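Galactose-binding-like protein (Bacteroides thetaiotaomicron, PDB 7M1B) probably binds sugars as a SusE-like protein of a gut bacterium, and may have a degradative role. Local coordinates at residues E293-S298 with R356-S361. Numbering follows the deposited sequence.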
loop_
_atom_site.group_PDB
_atom_site.type_symbol
_atom_site.label_atom_id
_atom_site.label_comp_id
_atom_site.label_asym_id
_atom_site.label_seq_id
_atom_site.Cartn_x
_atom_site.Cartn_y
_atom_site.Cartn_z
ATOM N N GLU A 293 -7.606 1.783 -4.982
ATOM C CA GLU A 293 -6.714 2.424 -4.064
ATOM C C GLU A 293 -6.842 1.783 -2.695
ATOM O O GLU A 293 -7.925 1.390 -2.306
ATOM C CB GLU A 293 -6.993 3.906 -3.935
ATOM C CG GLU A 293 -6.944 4.592 -5.319
ATOM C CD GLU A 293 -7.486 6.002 -5.317
ATOM O OE1 GLU A 293 -8.226 6.384 -4.332
ATOM O OE2 GLU A 293 -7.296 6.671 -6.375
ATOM N N VAL A 294 -5.720 1.772 -1.971
ATOM C CA VAL A 294 -5.748 1.369 -0.566
ATOM C C VAL A 294 -5.553 2.612 0.292
ATOM O O VAL A 294 -4.626 3.382 0.003
ATOM C CB VAL A 294 -4.629 0.353 -0.261
ATOM C CG1 VAL A 294 -4.784 -0.068 1.213
ATOM C CG2 VAL A 294 -4.803 -0.898 -1.157
ATOM N N TRP A 295 -6.478 2.852 1.239
ATOM C CA TRP A 295 -6.417 3.996 2.132
ATOM C C TRP A 295 -6.288 3.496 3.551
ATOM O O TRP A 295 -6.668 2.340 3.876
ATOM C CB TRP A 295 -7.749 4.778 1.985
ATOM C CG TRP A 295 -7.846 5.537 0.676
ATOM C CD1 TRP A 295 -7.974 5.025 -0.602
ATOM C CD2 TRP A 295 -7.766 6.980 0.522
ATOM N NE1 TRP A 295 -8.036 6.041 -1.517
ATOM C CE2 TRP A 295 -7.957 7.246 -0.855
ATOM C CE3 TRP A 295 -7.739 8.067 1.409
ATOM C CZ2 TRP A 295 -7.919 8.561 -1.385
ATOM C CZ3 TRP A 295 -7.698 9.358 0.900
ATOM C CH2 TRP A 295 -7.828 9.605 -0.476
ATOM N N GLY A 296 -5.800 4.358 4.429
ATOM C CA GLY A 296 -5.695 3.880 5.818
ATOM C C GLY A 296 -5.771 5.009 6.845
ATOM O O GLY A 296 -5.559 6.186 6.501
ATOM N N ARG A 297 -5.898 4.662 8.135
ATOM C CA ARG A 297 -5.713 5.597 9.238
ATOM C C ARG A 297 -5.330 4.834 10.499
ATOM O O ARG A 297 -5.637 3.628 10.646
ATOM C CB ARG A 297 -7.013 6.386 9.432
ATOM C CG ARG A 297 -8.240 5.567 9.821
ATOM C CD ARG A 297 -9.541 6.387 9.777
ATOM N NE ARG A 297 -9.525 7.478 10.740
ATOM C CZ ARG A 297 -10.332 8.534 10.655
ATOM N NH1 ARG A 297 -11.247 8.604 9.684
ATOM N NH2 ARG A 297 -10.256 9.467 11.603
ATOM N N SER A 298 -4.720 5.548 11.461
ATOM C CA SER A 298 -4.339 4.877 12.693
ATOM C C SER A 298 -5.394 5.007 13.796
ATOM O O SER A 298 -5.409 4.180 14.713
ATOM C CB SER A 298 -3.003 5.323 13.246
ATOM O OG SER A 298 -3.018 6.755 13.380
ATOM N N ARG A 356 -9.044 0.766 4.056
ATOM C CA ARG A 356 -10.115 0.700 3.069
ATOM C C ARG A 356 -9.550 0.333 1.705
ATOM O O ARG A 356 -8.461 0.820 1.303
ATOM C CB ARG A 356 -10.818 2.047 2.949
ATOM C CG ARG A 356 -11.943 2.231 3.958
ATOM C CD ARG A 356 -12.552 3.603 3.910
ATOM N NE ARG A 356 -13.902 3.456 4.454
ATOM C CZ ARG A 356 -14.818 4.415 4.425
ATOM N NH1 ARG A 356 -14.460 5.684 4.065
ATOM N NH2 ARG A 356 -16.048 4.239 4.824
ATOM N N PHE A 357 -10.314 -0.492 0.970
ATOM C CA PHE A 357 -10.100 -0.680 -0.456
ATOM C C PHE A 357 -11.186 0.089 -1.186
ATOM O O PHE A 357 -12.359 -0.132 -0.993
ATOM C CB PHE A 357 -10.195 -2.174 -0.807
ATOM C CG PHE A 357 -8.901 -2.920 -0.617
ATOM C CD1 PHE A 357 -8.246 -2.856 0.600
ATOM C CD2 PHE A 357 -8.440 -3.813 -1.566
ATOM C CE1 PHE A 357 -7.028 -3.527 0.784
ATOM C CE2 PHE A 357 -7.211 -4.466 -1.421
ATOM C CZ PHE A 357 -6.542 -4.350 -0.215
ATOM N N LYS A 358 -10.732 1.144 -1.926
ATOM C CA LYS A 358 -11.626 1.919 -2.759
ATOM C C LYS A 358 -11.530 1.347 -4.162
ATOM O O LYS A 358 -10.502 1.510 -4.856
ATOM C CB LYS A 358 -11.191 3.394 -2.732
ATOM C CG LYS A 358 -12.138 4.319 -3.505
ATOM C CD LYS A 358 -11.616 5.809 -3.456
ATOM C CE LYS A 358 -12.763 6.904 -3.799
ATOM N NZ LYS A 358 -12.263 8.345 -3.556
ATOM N N ILE A 359 -12.591 0.642 -4.565
ATOM C CA ILE A 359 -12.546 -0.105 -5.816
ATOM C C ILE A 359 -12.981 0.858 -6.924
ATOM O O ILE A 359 -14.114 1.364 -6.873
ATOM C CB ILE A 359 -13.450 -1.357 -5.758
ATOM C CG1 ILE A 359 -13.175 -2.258 -4.539
ATOM C CG2 ILE A 359 -13.345 -2.126 -7.095
ATOM C CD1 ILE A 359 -11.747 -2.714 -4.484
ATOM N N LEU A 360 -12.135 1.020 -7.944
ATOM C CA LEU A 360 -12.438 1.906 -9.070
ATOM C C LEU A 360 -13.076 1.113 -10.223
ATOM O O LEU A 360 -13.971 1.606 -10.935
ATOM C CB LEU A 360 -11.127 2.566 -9.519
ATOM C CG LEU A 360 -10.283 3.291 -8.452
ATOM C CD1 LEU A 360 -9.070 3.950 -9.093
ATOM C CD2 LEU A 360 -11.086 4.333 -7.724
ATOM N N SER A 361 -12.619 -0.138 -10.418
ATOM C CA SER A 361 -13.018 -0.920 -11.599
ATOM C C SER A 361 -12.941 -2.425 -11.279
ATOM O O SER A 361 -12.064 -2.783 -10.461
ATOM C CB SER A 361 -12.207 -0.472 -12.849
ATOM O OG SER A 361 -10.833 -0.850 -12.656
HETATM O O HOH W 1 -9.825 8.474 -4.885
#
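Val294 and Phe357, an antiparallel non-hydrogen-bonded pair, lie side by side on the tightly packed face of the sheet. One methyl of the valine, CG2, rests over a face of the phenyl ring, 4.1 Å from the Phe357 centroid and displaced toward the rim, a CH-pi contact. With CG1 anti to the backbone N (chi1 -177°), CG2 lies over the ring face, while CG1 comes near the ring at CE1. Phe258 and Trp292 also meet the Phe357 ring, and Phe271 and Phe345 touch the valine, which buries this face. The backbones are joined by four hydrogen bonds, two in each of the flanking pairs Glu293 with Lys358 and Trp295 with Arg356; the bond from Trp295 N to Arg356 O is 2.8 Å long and lies in the carbonyl plane. On its far side, strand 292-297 bonds to 311-317 (Val294 with Leu313 and Ala314, Gly296 with Thr311), within the antiparallel sheet of a domain related to the galactose-binding-like beta-sandwiches. On the other face Glu293, Trp295 and Lys358 are partly exposed and more loosely packed, although Arg356 beside them is buried. Glu293 OE1 accepts the indole N-H of Trp295 at 2.8 Å from NE1, in the indole plane, but on the anti side of the carboxylate and 25° out of its plane. The extended Lys358 chain runs alongside, its CD 3.5 Å from Glu293 OE1, yet NZ stops 4.6 Å from that oxygen, beyond salt-bridge range. A water spans the gap, donating to Glu293 OE1 at 2.7 Å and accepting from Lys358 NZ at 2.8 Å. A leucine in place of Trp295 would probably leave Glu293 OE1 without its indole donor and its carboxylate freer to turn. Trp307 meets the Trp295 ring edge-to-face and makes cation-pi contacts with Lys358 and Arg356, whose guanidinium also salt-bridges Asp218 while its NE bonds Thr259.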